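Local coordinates for Slr0280 protein (Synechocystis sp., PDB 5H3K), which is of unknown function but may be a phosphodiester glycosidase that cleaves phosphodiester-linked sugars, at residues L504-Q508 and G509-L513; A562-L565 and Q566-A570. All coordinates share one frame; numbering follows the deposited sequence.

Contact 1: residues L504-Q508 and G509-L513; sequences LLIDQ and GRMVL
D507 and R510 pair as an antiparallel hydrogen-bonded couple at the end of a tight hairpin, D507 N giving a 2.9 Å bond to R510 O and R510 N returning one to D507 O. The first lies in the carbonyl plane of R510; in the second the donor sits above the carbonyl plane of D507. Next comes the non-hydrogen-bonded pair I506 and M511, where I506 CA also sets its hydrogen toward R510 O. Farther along, V512 N reaches L505 O at 2.9 Å in a straight bond, and a water donates to that same oxygen at 2.8 Å while accepting from L513 N, a bridge just past the end of strand 510-511.

On one face I506 and M511 run alongside each other, CG1 of I506 4.0 Å from SD of M511. On the face of D507 and R510, V512 packs in from the end of the strand: its CG1 and CG2 both rest on CB of D507, and CG2 lies 4.0 Å from CG of L504. V512 CG1 also lies against one face of the R510 guanidinium, toward its rim. R510 CG is turned between its own N and carbonyl carbon (chi1 66°), which brings it 3.2 Å from D507 O. At the end away from the turn CD2 of L505 meets CD1 of L513. Q508 and G509, both at positive phi, form the corner: a two-residue type I' beta hairpin, with a classic bulge at L505 and I506 opposite A573 of the neighbouring strand.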
# COMPACT_ATOMS: atom_id res chain seq x y z
N LEU A 504 -9.85 13.82 8.50
CA LEU A 504 -9.13 14.88 7.81
C LEU A 504 -8.21 15.54 8.83
O LEU A 504 -8.66 15.90 9.93
CB LEU A 504 -10.12 15.89 7.24
CG LEU A 504 -9.55 16.97 6.33
CD1 LEU A 504 -8.98 16.34 5.07
CD2 LEU A 504 -10.67 17.96 5.98
N LEU A 505 -6.93 15.70 8.50
CA LEU A 505 -5.96 16.19 9.50
C LEU A 505 -5.53 17.63 9.24
O LEU A 505 -5.46 18.44 10.18
CB LEU A 505 -4.72 15.28 9.55
CG LEU A 505 -4.97 13.84 10.00
CD1 LEU A 505 -3.68 13.03 9.91
CD2 LEU A 505 -5.53 13.81 11.42
N ILE A 506 -5.23 17.95 7.99
CA ILE A 506 -4.78 19.30 7.63
C ILE A 506 -5.59 19.83 6.45
O ILE A 506 -5.83 19.10 5.47
CB ILE A 506 -3.27 19.32 7.30
CG1 ILE A 506 -2.46 18.72 8.46
CG2 ILE A 506 -2.80 20.74 6.98
CD1 ILE A 506 -0.96 18.62 8.20
N ASP A 507 -6.01 21.09 6.52
CA ASP A 507 -6.78 21.69 5.43
C ASP A 507 -6.34 23.14 5.22
O ASP A 507 -6.42 23.96 6.14
CB ASP A 507 -8.28 21.63 5.73
CG ASP A 507 -9.12 22.00 4.52
OD1 ASP A 507 -9.34 23.21 4.29
OD2 ASP A 507 -9.57 21.09 3.80
N GLN A 508 -5.85 23.42 4.01
CA GLN A 508 -5.29 24.73 3.66
C GLN A 508 -4.31 25.22 4.71
O GLN A 508 -4.41 26.35 5.18
CB GLN A 508 -6.40 25.78 3.46
CG GLN A 508 -7.63 25.27 2.68
CD GLN A 508 -7.37 25.02 1.19
OE1 GLN A 508 -6.33 24.47 0.79
NE2 GLN A 508 -8.33 25.40 0.36
N GLY A 509 -3.38 24.33 5.09
CA GLY A 509 -2.33 24.66 6.02
C GLY A 509 -2.71 24.62 7.49
O GLY A 509 -1.83 24.70 8.35
N ARG A 510 -3.99 24.49 7.79
CA ARG A 510 -4.37 24.49 9.20
C ARG A 510 -4.77 23.12 9.77
O ARG A 510 -5.26 22.24 9.05
CB ARG A 510 -5.40 25.59 9.54
CG ARG A 510 -6.77 25.44 8.92
CD ARG A 510 -7.78 26.40 9.59
NE ARG A 510 -8.08 26.00 10.96
CZ ARG A 510 -9.20 25.39 11.34
NH1 ARG A 510 -10.15 25.12 10.45
NH2 ARG A 510 -9.38 25.05 12.61
N MET A 511 -4.51 22.96 11.06
CA MET A 511 -4.81 21.71 11.75
C MET A 511 -6.30 21.66 11.98
O MET A 511 -6.86 22.55 12.62
CB MET A 511 -4.07 21.66 13.08
CG MET A 511 -2.58 21.78 12.94
SD MET A 511 -1.87 20.35 12.12
CE MET A 511 -0.42 20.07 13.17
N VAL A 512 -6.96 20.63 11.45
CA VAL A 512 -8.42 20.59 11.50
C VAL A 512 -8.96 19.30 12.10
O VAL A 512 -10.16 19.04 12.02
CB VAL A 512 -9.07 20.81 10.11
CG1 VAL A 512 -8.76 22.21 9.59
CG2 VAL A 512 -8.59 19.75 9.11
N LEU A 513 -8.08 18.51 12.71
CA LEU A 513 -8.50 17.25 13.35
C LEU A 513 -9.73 17.41 14.24
O LEU A 513 -9.75 18.20 15.18
CB LEU A 513 -7.34 16.64 14.16
CG LEU A 513 -7.63 15.40 14.99
CD1 LEU A 513 -8.05 14.24 14.10
CD2 LEU A 513 -6.41 15.01 15.83
O HOH W 1 -5.02 18.52 12.99

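Contact 2: residues A562-L565 and Q566-A570; sequences AQIL and QQLGA
L565 O gathers the end of the helix: A570 N bonds to it at 3.0 Å, L568 N adds a weak bond, and CB of A570 comes within 3.2 Å. One turn earlier the regular pattern still holds, with Q566 N on A562 O at 2.9 Å and Q567 N on Q563 O at 3.0 Å, both donors tilted a little from the carbonyl planes. The bond from L568 N to I564 O is weak.

G569 then takes positive phi (96°), and with G569 N bonded to Q566 O and A570 N to L565 O the chain closes in a Schellman motif that leads it into strand 572-576. The tight side is apolar: CB of L565 lies 4.1 Å from CB of A570, and I564 and L568 run side by side, CG2 to CD1. I564 faces F293 and V295, while L565 packs on L505 and I506.

Q566 and Q567 occupy the solvent side. With CG anti to its N (chi1 -177°), Q566 stretches out along an extended chain, and of its side chain only CB, 3.5 Å from A562 O, meets the preceding turn. Q567 rests CB on I564 O at 3.3 Å and CG near Q563 O, and the bend at its second torsion turns the amide away from the helix turn.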
# COMPACT_ATOMS: atom_id res chain seq x y z
N ALA A 562 -0.61 14.35 12.64
CA ALA A 562 -0.87 15.65 12.01
C ALA A 562 0.35 16.57 12.06
O ALA A 562 0.67 17.25 11.09
CB ALA A 562 -2.07 16.32 12.65
N GLN A 563 1.04 16.56 13.20
CA GLN A 563 2.26 17.35 13.33
C GLN A 563 3.35 16.82 12.41
O GLN A 563 4.09 17.60 11.79
CB GLN A 563 2.72 17.38 14.79
CG GLN A 563 1.72 18.07 15.72
CD GLN A 563 2.15 18.05 17.18
OE1 GLN A 563 2.97 17.23 17.60
NE2 GLN A 563 1.60 18.97 17.97
N ILE A 564 3.47 15.50 12.31
CA ILE A 564 4.43 14.90 11.39
C ILE A 564 4.18 15.36 9.95
O ILE A 564 5.12 15.75 9.25
CB ILE A 564 4.39 13.34 11.47
CG1 ILE A 564 5.06 12.87 12.78
CG2 ILE A 564 5.08 12.72 10.26
CD1 ILE A 564 4.77 11.41 13.15
N LEU A 565 2.92 15.34 9.53
CA LEU A 565 2.55 15.71 8.16
C LEU A 565 2.78 17.20 7.91
O LEU A 565 3.21 17.58 6.83
CB LEU A 565 1.09 15.34 7.88
CG LEU A 565 0.82 13.83 7.87
CD1 LEU A 565 -0.65 13.54 8.03
CD2 LEU A 565 1.38 13.17 6.60
N GLN A 566 2.49 18.03 8.91
CA GLN A 566 2.79 19.45 8.80
C GLN A 566 4.30 19.66 8.60
O GLN A 566 4.71 20.45 7.75
CB GLN A 566 2.30 20.18 10.05
CG GLN A 566 2.51 21.68 10.03
CD GLN A 566 1.92 22.35 11.25
OE1 GLN A 566 2.14 21.91 12.39
NE2 GLN A 566 1.16 23.41 11.03
N GLN A 567 5.11 18.94 9.36
CA GLN A 567 6.57 18.96 9.19
C GLN A 567 7.04 18.53 7.79
O GLN A 567 8.06 18.99 7.29
CB GLN A 567 7.23 18.07 10.25
CG GLN A 567 7.47 18.77 11.57
CD GLN A 567 8.52 19.86 11.43
OE1 GLN A 567 9.69 19.58 11.18
NE2 GLN A 567 8.09 21.11 11.56
N LEU A 568 6.28 17.63 7.17
CA LEU A 568 6.60 17.15 5.83
C LEU A 568 6.18 18.11 4.74
O LEU A 568 6.47 17.89 3.56
CB LEU A 568 5.94 15.79 5.59
CG LEU A 568 6.52 14.65 6.41
CD1 LEU A 568 5.66 13.39 6.25
CD2 LEU A 568 7.94 14.39 5.97
N GLY A 569 5.48 19.17 5.12
CA GLY A 569 5.08 20.21 4.18
C GLY A 569 3.68 20.04 3.64
O GLY A 569 3.31 20.62 2.62
N ALA A 570 2.86 19.25 4.33
CA ALA A 570 1.50 19.02 3.86
C ALA A 570 0.64 20.28 4.01
O ALA A 570 0.60 20.87 5.08
CB ALA A 570 0.86 17.86 4.62

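Overall arrangement
Contact 1 is a hairpin of the antiparallel sheet and contact 2 a helix end packed against it, their centres 10 Å apart. Contact 1 holds the last two strands, with 510-511 outermost; contact 2 ends helix 558-567 and leads into strand 572-576, the inner partner of 504-507. They meet through side chains: CD1 of I506 packs on the A562-Q566 turn, CD1 of L505 is 3.6 Å from CD1 of L565, and CE of M511 touches OE1 of Q566. L505 and I506 are buried against L565, while Q508 and R510 in contact 1 and Q566 and Q567 in contact 2 are exposed. Contact 1 relies on cross-strand bonds and a bridging water, contact 2 on helical bonds and a carbonyl shared at the C-terminal end.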